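Local coordinates for GH62 hydrolase (Scytalidium thermophilum, PDB 4PVA), which probably removes arabinofuranosyl side groups from arabinoxylan, as an alpha-L-arabinofuranosidase of glycoside hydrolase family 62 from a thermophilic fungus, at residues A[41-49]-A[330-338]; A[289-299]-A[315-324]. One frame throughout, in Å; residues are numbered along the deposited sequence.

In the fold
The chain folds as the five-bladed beta-propeller of family GH62, and both contacts belong to the region where it closes. Interaction 1 sets strand 44-53, an outermost strand of one sheet, against strand 336-341 of another, so it is a partly buried seam between sheets, held by side chains, a few bonds and waters. Interaction 2, more buried, pairs edge strand 296-298 with 316-321 in the sheet that also holds 336-341, mostly through backbone bonds broken by a bulge. Their centres lie about 11 Å apart. Asp47 N to Gln320 OE1 and Thr49 to Glu297 probably bond them directly, and both reach the same phosphate, interaction 1 through Lys46 and Tyr330, interaction 2 through His295 and Gln320.

Interaction 1 (A[41-49]-A[330-338]). With PO4 (phosphate ion), chain F.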
loop_
_atom_site.group_PDB
_atom_site.type_symbol
_atom_site.label_atom_id
_atom_site.label_comp_id
_atom_site.label_asym_id
_atom_site.label_seq_id
_atom_site.Cartn_x
_atom_site.Cartn_y
_atom_site.Cartn_z
ATOM N N ASN A 41 -4.967 -21.293 10.276
ATOM C CA ASN A 41 -4.498 -21.921 9.036
ATOM C C ASN A 41 -4.364 -20.915 7.892
ATOM O O ASN A 41 -4.802 -21.151 6.767
ATOM C CB ASN A 41 -5.464 -23.026 8.611
ATOM C CG ASN A 41 -5.519 -24.154 9.599
ATOM O OD1 ASN A 41 -4.520 -24.477 10.243
ATOM N ND2 ASN A 41 -6.684 -24.768 9.710
ATOM N N ILE A 42 -3.743 -19.793 8.196
ATOM C CA ILE A 42 -3.499 -18.765 7.181
ATOM C C ILE A 42 -2.490 -19.270 6.140
ATOM O O ILE A 42 -1.432 -19.815 6.493
ATOM C CB ILE A 42 -3.034 -17.473 7.874
ATOM C CG1 ILE A 42 -4.086 -16.963 8.869
ATOM C CG2 ILE A 42 -2.664 -16.417 6.852
ATOM C CD1 ILE A 42 -5.487 -16.854 8.328
ATOM N N ALA A 43 -2.789 -19.044 4.860
ATOM C CA ALA A 43 -1.899 -19.471 3.780
ATOM C C ALA A 43 -0.826 -18.409 3.482
ATOM O O ALA A 43 0.343 -18.731 3.247
ATOM C CB ALA A 43 -2.683 -19.824 2.528
ATOM N N GLY A 44 -1.238 -17.135 3.375
ATOM C CA GLY A 44 -0.360 -16.041 2.997
ATOM C C GLY A 44 -0.458 -14.880 3.958
ATOM O O GLY A 44 -1.539 -14.567 4.457
ATOM N N ILE A 45 0.683 -14.224 4.180
ATOM C CA ILE A 45 0.715 -12.903 4.807
ATOM C C ILE A 45 1.067 -11.918 3.719
ATOM O O ILE A 45 2.039 -12.083 2.992
ATOM C CB ILE A 45 1.723 -12.830 5.978
ATOM C CG1 ILE A 45 1.399 -13.917 7.033
ATOM C CG2 ILE A 45 1.668 -11.477 6.648
ATOM C CD1 ILE A 45 0.105 -13.701 7.753
ATOM N N LYS A 46 0.226 -10.879 3.626
ATOM C CA LYS A 46 0.133 -10.069 2.436
ATOM C C LYS A 46 0.070 -8.576 2.715
ATOM O O LYS A 46 -0.288 -8.134 3.800
ATOM C CB LYS A 46 -1.115 -10.435 1.642
ATOM C CG LYS A 46 -1.105 -11.855 1.122
ATOM C CD LYS A 46 -2.276 -12.156 0.209
ATOM C CE LYS A 46 -2.122 -11.533 -1.158
ATOM N NZ LYS A 46 -3.276 -11.865 -2.010
ATOM N N ASP A 47 0.414 -7.807 1.691
ATOM C CA ASP A 47 0.069 -6.396 1.558
ATOM C C ASP A 47 0.327 -5.580 2.816
ATOM O O ASP A 47 -0.592 -5.090 3.465
ATOM C CB ASP A 47 -1.323 -6.210 0.957
ATOM C CG ASP A 47 -2.438 -6.784 1.741
ATOM O OD1 ASP A 47 -2.557 -6.463 2.958
ATOM O OD2 ASP A 47 -3.285 -7.525 1.135
ATOM N N PRO A 48 1.609 -5.376 3.155
ATOM C CA PRO A 48 1.930 -4.677 4.404
ATOM C C PRO A 48 1.860 -3.163 4.289
ATOM O O PRO A 48 2.124 -2.585 3.227
ATOM C CB PRO A 48 3.374 -5.120 4.654
ATOM C CG PRO A 48 3.930 -5.267 3.281
ATOM C CD PRO A 48 2.815 -5.858 2.471
ATOM N N THR A 49 1.552 -2.520 5.398
ATOM C CA THR A 49 1.762 -1.079 5.590
ATOM C C THR A 49 2.547 -0.956 6.892
ATOM O O THR A 49 2.335 -1.762 7.807
ATOM C CB THR A 49 0.424 -0.299 5.629
ATOM O OG1 THR A 49 0.705 1.084 5.826
ATOM C CG2 THR A 49 -0.491 -0.778 6.747
ATOM N N TYR A 330 -5.637 -19.118 -5.860
ATOM C CA TYR A 330 -4.997 -17.826 -5.694
ATOM C C TYR A 330 -4.970 -17.393 -4.235
ATOM O O TYR A 330 -3.920 -16.974 -3.745
ATOM C CB TYR A 330 -5.688 -16.775 -6.550
ATOM C CG TYR A 330 -4.896 -15.490 -6.487
ATOM C CD1 TYR A 330 -3.783 -15.292 -7.315
ATOM C CD2 TYR A 330 -5.195 -14.511 -5.571
ATOM C CE1 TYR A 330 -3.015 -14.162 -7.209
ATOM C CE2 TYR A 330 -4.417 -13.368 -5.478
ATOM C CZ TYR A 330 -3.336 -13.225 -6.302
ATOM O OH TYR A 330 -2.527 -12.113 -6.264
ATOM N N ASN A 331 -6.076 -17.513 -3.516
ATOM C CA ASN A 331 -6.082 -17.046 -2.143
ATOM C C ASN A 331 -5.370 -17.960 -1.163
ATOM O O ASN A 331 -5.170 -17.593 -0.020
ATOM C CB ASN A 331 -7.493 -16.748 -1.706
ATOM C CG ASN A 331 -8.058 -15.550 -2.427
ATOM O OD1 ASN A 331 -7.376 -14.530 -2.672
ATOM N ND2 ASN A 331 -9.308 -15.653 -2.759
ATOM N N ALA A 332 -4.911 -19.109 -1.645
ATOM C CA ALA A 332 -4.086 -20.037 -0.870
ATOM C C ALA A 332 -2.582 -19.909 -1.194
ATOM O O ALA A 332 -1.754 -20.670 -0.692
ATOM C CB ALA A 332 -4.558 -21.470 -1.098
ATOM N N LEU A 333 -2.199 -18.943 -2.014
ATOM C CA LEU A 333 -0.786 -18.781 -2.336
ATOM C C LEU A 333 0.021 -18.493 -1.094
ATOM O O LEU A 333 -0.412 -17.732 -0.251
ATOM C CB LEU A 333 -0.592 -17.649 -3.331
ATOM C CG LEU A 333 -0.860 -17.970 -4.791
ATOM C CD1 LEU A 333 -0.899 -16.684 -5.616
ATOM C CD2 LEU A 333 0.165 -18.939 -5.363
ATOM N N PRO A 334 1.221 -19.083 -0.997
ATOM C CA PRO A 334 2.028 -18.920 0.213
ATOM C C PRO A 334 2.875 -17.620 0.186
ATOM O O PRO A 334 4.100 -17.629 0.215
ATOM C CB PRO A 334 2.899 -20.169 0.205
ATOM C CG PRO A 334 3.083 -20.466 -1.236
ATOM C CD PRO A 334 1.759 -20.129 -1.870
ATOM N N TRP A 335 2.195 -16.497 0.165
ATOM C CA TRP A 335 2.856 -15.197 0.252
ATOM C C TRP A 335 3.538 -15.033 1.595
ATOM O O TRP A 335 3.022 -15.465 2.638
ATOM C CB TRP A 335 1.876 -14.037 0.056
ATOM C CG TRP A 335 1.196 -13.969 -1.257
ATOM C CD1 TRP A 335 -0.054 -14.419 -1.554
ATOM C CD2 TRP A 335 1.698 -13.369 -2.476
ATOM N NE1 TRP A 335 -0.358 -14.162 -2.885
ATOM C CE2 TRP A 335 0.700 -13.504 -3.455
ATOM C CE3 TRP A 335 2.895 -12.739 -2.829
ATOM C CZ2 TRP A 335 0.847 -13.013 -4.756
ATOM C CZ3 TRP A 335 3.040 -12.271 -4.115
ATOM C CH2 TRP A 335 2.030 -12.414 -5.059
ATOM N N ARG A 336 4.712 -14.424 1.571
ATOM C CA ARG A 336 5.432 -14.047 2.763
ATOM C C ARG A 336 5.845 -12.581 2.620
ATOM O O ARG A 336 5.958 -12.085 1.500
ATOM C CB ARG A 336 6.719 -14.901 2.927
ATOM C CG ARG A 336 6.581 -16.403 2.605
ATOM C CD ARG A 336 5.805 -16.993 3.674
ATOM N NE ARG A 336 5.583 -18.431 3.520
ATOM C CZ ARG A 336 4.378 -18.970 3.442
ATOM N NH1 ARG A 336 3.292 -18.214 3.398
ATOM N NH2 ARG A 336 4.271 -20.313 3.459
ATOM N N LEU A 337 6.087 -11.877 3.713
ATOM C CA LEU A 337 6.632 -10.515 3.645
ATOM C C LEU A 337 8.145 -10.518 3.589
ATOM O O LEU A 337 8.791 -11.296 4.292
ATOM C CB LEU A 337 6.216 -9.664 4.834
ATOM C CG LEU A 337 4.721 -9.638 5.147
ATOM C CD1 LEU A 337 4.457 -8.717 6.318
ATOM C CD2 LEU A 337 3.901 -9.212 3.930
ATOM N N GLY A 338 8.683 -9.646 2.755
ATOM C CA GLY A 338 10.115 -9.413 2.714
ATOM C C GLY A 338 10.386 -7.933 2.642
ATOM O O GLY A 338 9.473 -7.124 2.592
HETATM P P PO4 F . -2.871 -9.024 -4.388
HETATM O O1 PO4 F . -1.675 -8.897 -5.361
HETATM O O2 PO4 F . -4.071 -8.271 -5.004
HETATM O O3 PO4 F . -3.237 -10.490 -4.339
HETATM O O4 PO4 F . -2.498 -8.476 -3.094
HETATM O O HOH W 1 1.463 -21.277 3.586
HETATM O O HOH W 2 -3.202 -14.735 -2.371
#
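Lys46 is bent at its third torsion (chi3 75°), and that kink carries its chain across Trp335 before the amine turns to a phosphate. Arg336 folds at its second (chi2 -72°), which swings the guanidinium back to Ala43. Along the lysine, CE lies over one face of the indole, 3.8 Å from the centroid of the Trp335 five-membered ring, a CH-pi contact. Beyond it Lys46 NZ donates to phosphate O3 at 2.7 Å. Tyr330 OH donates a hydrogen bond to the same O3 at 2.6 Å, the oxygen lying in the plane of the phenol ring at its edge. The amine is also bonded to Tyr69 and to a water that donates to Tyr330 O.

At the other end, Arg336 NH1 donates to Ala43 O at 3.0 Å, with that oxygen exactly in the guanidinium plane, and to Trp335 O at 2.9 Å, while NH2 reaches Ala43 O through a second water. Trp335 O is gripped twice, because Ile45 N donates to it at 3.1 Å; the two donors approach from opposite faces of the carbonyl plane, neither on a lone pair. A leucine in place of Arg336 would probably leave Ala43 O without its charged mate, break the water bridge, and leave Trp335 O held from one face by Ile45 N.

Further along the strands, past Ile45, the packing is aliphatic: Ile45 CG2 meets Leu337 CG at 3.9 Å, and Pro48 CD touches Leu337 CD2 at 3.8 Å. Ala43 and Gly44 form a classic beta bulge opposite Ala64 in the neighbouring strand.

The ion probably came from the crystallisation liquor. Lys46 and Tyr330, joined on it by Arg251, His295 and Gln320, nevertheless line a pocket rich in donors, which would probably favour an oxygen-rich or anionic guest.

Interaction 2 (A[289-299]-A[315-324]); sequences WTKSISHGEVI and IQFLYQGVDP. With PO4 (phosphate ion), chain F.
Ser294 and Gln320 are bonded three times over. Gln320 N donates to Ser294 O at 2.9 Å and Ser294 N to Gln320 O at 3.2 Å, while Gln320 NE2 reaches across to Ser294 OG at 3.0 Å, with the hydroxyl tilted from the amide plane. The same NE2 donates to phosphate O4, and His295 ND1 donates to that oxygen in its ring plane, 2.8 Å away and nearly straight (174°). Asp47 N holds Gln320 OE1, and Glu243 bonds Ser294 OG, so each side chain has a second partner that helps fix its rotation.

Past a corner at His295 the register slips by one, a beta bulge, and pairing resumes with Glu297 and Leu318 bonded in both directions; Ile299 N then donates to Gln316 O at 2.8 Å. Beyond the opposite end, Thr290 OG1 accepts from Val322 N at 3.0 Å and donates to Ser292 O.

Phe317 lies against the backbone of Gly296, where a side chain would collide with the ring. Tyr319, its ring swung between backbone N and carbonyl (chi1 72°), carries Ile293 CD1 over one face as a CH-pi contact; Trp289 CZ2 touches Tyr319 CZ at 3.8 Å, the planes near parallel but slid apart.

This is an antiparallel pair at the edge of a propeller blade, whose bulged corner puts His295 beside Gln320 of the partner strand, both bonded to the phosphate.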
loop_
_atom_site.group_PDB
_atom_site.type_symbol
_atom_site.label_atom_id
_atom_site.label_comp_id
_atom_site.label_asym_id
_atom_site.label_seq_id
_atom_site.Cartn_x
_atom_site.Cartn_y
_atom_site.Cartn_z
ATOM N N TRP A 289 13.940 -16.143 -3.224
ATOM C CA TRP A 289 12.715 -16.851 -2.832
ATOM C C TRP A 289 11.464 -16.381 -3.573
ATOM O O TRP A 289 10.389 -16.923 -3.387
ATOM C CB TRP A 289 12.501 -16.700 -1.314
ATOM C CG TRP A 289 12.395 -15.255 -0.878
ATOM C CD1 TRP A 289 13.433 -14.374 -0.706
ATOM C CD2 TRP A 289 11.201 -14.533 -0.547
ATOM N NE1 TRP A 289 12.946 -13.144 -0.312
ATOM C CE2 TRP A 289 11.591 -13.230 -0.178
ATOM C CE3 TRP A 289 9.838 -14.875 -0.490
ATOM C CZ2 TRP A 289 10.695 -12.264 0.224
ATOM C CZ3 TRP A 289 8.938 -13.898 -0.091
ATOM C CH2 TRP A 289 9.384 -12.600 0.249
ATOM N N THR A 290 11.581 -15.344 -4.381
ATOM C CA THR A 290 10.451 -14.810 -5.131
ATOM C C THR A 290 10.964 -14.144 -6.394
ATOM O O THR A 290 12.097 -13.631 -6.406
ATOM C CB THR A 290 9.674 -13.789 -4.266
ATOM O OG1 THR A 290 8.516 -13.315 -4.963
ATOM C CG2 THR A 290 10.546 -12.613 -3.872
ATOM N N LYS A 291 10.193 -14.209 -7.458
ATOM C CA LYS A 291 10.434 -13.406 -8.654
ATOM C C LYS A 291 9.485 -12.220 -8.779
ATOM O O LYS A 291 9.596 -11.433 -9.669
ATOM C CB LYS A 291 10.307 -14.240 -9.921
ATOM C CG LYS A 291 11.380 -15.306 -9.955
ATOM C CD LYS A 291 11.368 -16.144 -11.208
ATOM C CE LYS A 291 12.623 -16.980 -11.273
ATOM N NZ LYS A 291 12.616 -17.821 -12.496
ATOM N N SER A 292 8.555 -12.125 -7.832
ATOM C CA SER A 292 7.575 -11.059 -7.753
ATOM C C SER A 292 7.892 -10.140 -6.604
ATOM O O SER A 292 8.171 -10.584 -5.499
ATOM C CB SER A 292 6.189 -11.656 -7.569
ATOM O OG SER A 292 5.704 -12.104 -8.833
ATOM N N ILE A 293 7.787 -8.840 -6.868
ATOM C CA ILE A 293 7.858 -7.783 -5.861
ATOM C C ILE A 293 6.458 -7.155 -5.873
ATOM O O ILE A 293 6.141 -6.377 -6.787
ATOM C CB ILE A 293 8.926 -6.737 -6.189
ATOM C CG1 ILE A 293 10.296 -7.408 -6.473
ATOM C CG2 ILE A 293 8.992 -5.715 -5.071
ATOM C CD1 ILE A 293 10.940 -8.127 -5.295
ATOM N N SER A 294 5.616 -7.511 -4.905
ATOM C CA SER A 294 4.181 -7.231 -4.990
ATOM C C SER A 294 3.633 -6.463 -3.794
ATOM O O SER A 294 4.085 -6.649 -2.672
ATOM C CB SER A 294 3.448 -8.551 -5.185
ATOM O OG SER A 294 2.043 -8.425 -5.198
ATOM N N HIS A 295 2.641 -5.620 -4.059
ATOM C CA HIS A 295 1.782 -5.000 -3.070
ATOM C C HIS A 295 2.527 -4.491 -1.869
ATOM O O HIS A 295 2.112 -4.690 -0.729
ATOM C CB HIS A 295 0.641 -5.946 -2.641
ATOM C CG HIS A 295 -0.639 -5.233 -2.321
ATOM N ND1 HIS A 295 -1.875 -5.839 -2.421
ATOM C CD2 HIS A 295 -0.874 -3.973 -1.911
ATOM C CE1 HIS A 295 -2.814 -4.963 -2.088
ATOM N NE2 HIS A 295 -2.231 -3.821 -1.790
ATOM N N GLY A 296 3.562 -3.714 -2.092
ATOM C CA GLY A 296 4.442 -3.260 -1.031
ATOM C C GLY A 296 4.190 -1.820 -0.618
ATOM O O GLY A 296 3.435 -1.064 -1.256
ATOM N N GLU A 297 4.850 -1.417 0.459
ATOM C CA GLU A 297 4.803 -0.059 0.945
ATOM C C GLU A 297 6.135 0.323 1.520
ATOM O O GLU A 297 6.835 -0.488 2.178
ATOM C CB GLU A 297 3.745 0.119 2.050
ATOM C CG GLU A 297 2.420 0.683 1.569
ATOM C CD GLU A 297 1.547 1.181 2.719
ATOM O OE1 GLU A 297 2.101 1.870 3.613
ATOM O OE2 GLU A 297 0.324 0.948 2.700
ATOM N N VAL A 298 6.494 1.579 1.374
ATOM C CA VAL A 298 7.658 2.155 2.050
ATOM C C VAL A 298 7.411 2.243 3.553
ATOM O O VAL A 298 6.333 2.702 4.001
ATOM C CB VAL A 298 7.949 3.574 1.484
ATOM C CG1 VAL A 298 9.095 4.238 2.232
ATOM C CG2 VAL A 298 8.227 3.497 0.000
ATOM N N ILE A 299 8.379 1.860 4.347
ATOM C CA ILE A 299 8.306 2.035 5.794
ATOM C C ILE A 299 8.530 3.500 6.102
ATOM O O ILE A 299 9.594 4.056 5.820
ATOM C CB ILE A 299 9.342 1.175 6.526
ATOM C CG1 ILE A 299 9.208 -0.302 6.163
ATOM C CG2 ILE A 299 9.170 1.342 8.040
ATOM C CD1 ILE A 299 10.259 -1.186 6.800
ATOM N N ILE A 315 15.294 4.150 1.072
ATOM C CA ILE A 315 13.956 3.597 1.196
ATOM C C ILE A 315 14.043 2.145 1.644
ATOM O O ILE A 315 14.885 1.356 1.124
ATOM C CB ILE A 315 13.218 3.658 -0.151
ATOM C CG1 ILE A 315 12.924 5.100 -0.520
ATOM C CG2 ILE A 315 11.936 2.825 -0.109
ATOM C CD1 ILE A 315 12.319 5.280 -1.894
ATOM N N GLN A 316 13.165 1.790 2.555
ATOM C CA GLN A 316 12.880 0.404 2.888
ATOM C C GLN A 316 11.454 0.109 2.502
ATOM O O GLN A 316 10.551 0.797 2.956
ATOM C CB GLN A 316 13.128 0.147 4.348
ATOM C CG GLN A 316 14.633 0.102 4.531
ATOM C CD GLN A 316 15.073 -0.238 5.915
ATOM O OE1 GLN A 316 14.466 0.216 6.933
ATOM N NE2 GLN A 316 16.191 -1.051 5.991
ATOM N N PHE A 317 11.263 -0.854 1.642
ATOM C CA PHE A 317 9.965 -1.172 1.035
ATOM C C PHE A 317 9.659 -2.607 1.462
ATOM O O PHE A 317 10.342 -3.571 1.077
ATOM C CB PHE A 317 10.063 -0.975 -0.480
ATOM C CG PHE A 317 8.786 -1.159 -1.263
ATOM C CD1 PHE A 317 7.882 -0.116 -1.397
ATOM C CD2 PHE A 317 8.562 -2.295 -2.048
ATOM C CE1 PHE A 317 6.790 -0.199 -2.219
ATOM C CE2 PHE A 317 7.455 -2.386 -2.893
ATOM C CZ PHE A 317 6.553 -1.338 -2.953
ATOM N N LEU A 318 8.632 -2.763 2.287
ATOM C CA LEU A 318 8.171 -4.054 2.731
ATOM C C LEU A 318 7.176 -4.548 1.674
ATOM O O LEU A 318 6.305 -3.781 1.245
ATOM C CB LEU A 318 7.523 -3.847 4.095
ATOM C CG LEU A 318 7.342 -5.017 5.028
ATOM C CD1 LEU A 318 8.657 -5.649 5.408
ATOM C CD2 LEU A 318 6.621 -4.553 6.276
ATOM N N TYR A 319 7.291 -5.778 1.236
ATOM C CA TYR A 319 6.516 -6.296 0.122
ATOM C C TYR A 319 6.112 -7.737 0.331
ATOM O O TYR A 319 6.604 -8.414 1.249
ATOM C CB TYR A 319 7.294 -6.125 -1.205
ATOM C CG TYR A 319 8.490 -7.088 -1.338
ATOM C CD1 TYR A 319 9.724 -6.807 -0.774
ATOM C CD2 TYR A 319 8.340 -8.255 -2.027
ATOM C CE1 TYR A 319 10.762 -7.702 -0.899
ATOM C CE2 TYR A 319 9.362 -9.174 -2.170
ATOM C CZ TYR A 319 10.590 -8.880 -1.594
ATOM O OH TYR A 319 11.618 -9.792 -1.823
ATOM N N GLN A 320 5.165 -8.227 -0.477
ATOM C CA GLN A 320 4.798 -9.630 -0.479
ATOM C C GLN A 320 5.477 -10.332 -1.657
ATOM O O GLN A 320 5.496 -9.845 -2.773
ATOM C CB GLN A 320 3.290 -9.834 -0.488
ATOM C CG GLN A 320 2.589 -9.421 -1.794
ATOM C CD GLN A 320 1.079 -9.382 -1.738
ATOM O OE1 GLN A 320 0.495 -9.232 -0.676
ATOM N NE2 GLN A 320 0.442 -9.514 -2.883
ATOM N N GLY A 321 6.062 -11.497 -1.354
ATOM C CA GLY A 321 6.685 -12.352 -2.364
ATOM C C GLY A 321 6.199 -13.766 -2.193
ATOM O O GLY A 321 5.559 -14.117 -1.189
ATOM N N VAL A 322 6.457 -14.579 -3.192
ATOM C CA VAL A 322 5.953 -15.944 -3.178
ATOM C C VAL A 322 6.862 -16.799 -4.018
ATOM O O VAL A 322 7.408 -16.344 -5.004
ATOM C CB VAL A 322 4.487 -15.964 -3.707
ATOM C CG1 VAL A 322 4.387 -15.564 -5.152
ATOM C CG2 VAL A 322 3.836 -17.315 -3.495
ATOM N N ASP A 323 6.999 -18.062 -3.622
ATOM C CA ASP A 323 7.758 -19.034 -4.394
ATOM C C ASP A 323 7.153 -19.105 -5.789
ATOM O O ASP A 323 5.951 -19.354 -5.922
ATOM C CB ASP A 323 7.648 -20.393 -3.678
ATOM C CG ASP A 323 8.420 -21.514 -4.365
ATOM O OD1 ASP A 323 8.790 -21.396 -5.536
ATOM O OD2 ASP A 323 8.599 -22.546 -3.674
ATOM N N PRO A 324 7.955 -18.855 -6.848
ATOM C CA PRO A 324 7.429 -18.835 -8.209
ATOM C C PRO A 324 6.876 -20.167 -8.665
ATOM O O PRO A 324 6.114 -20.198 -9.625
ATOM C CB PRO A 324 8.633 -18.394 -9.070
ATOM C CG PRO A 324 9.819 -18.627 -8.245
ATOM C CD PRO A 324 9.400 -18.562 -6.808
HETATM P P PO4 F . -2.871 -9.024 -4.388
HETATM O O1 PO4 F . -1.675 -8.897 -5.361
HETATM O O2 PO4 F . -4.071 -8.271 -5.004
HETATM O O3 PO4 F . -3.237 -10.490 -4.339
HETATM O O4 PO4 F . -2.498 -8.476 -3.094
HETATM O O HOH W 3 7.514 -15.144 -7.450
HETATM O O HOH W 4 11.863 3.852 4.181
#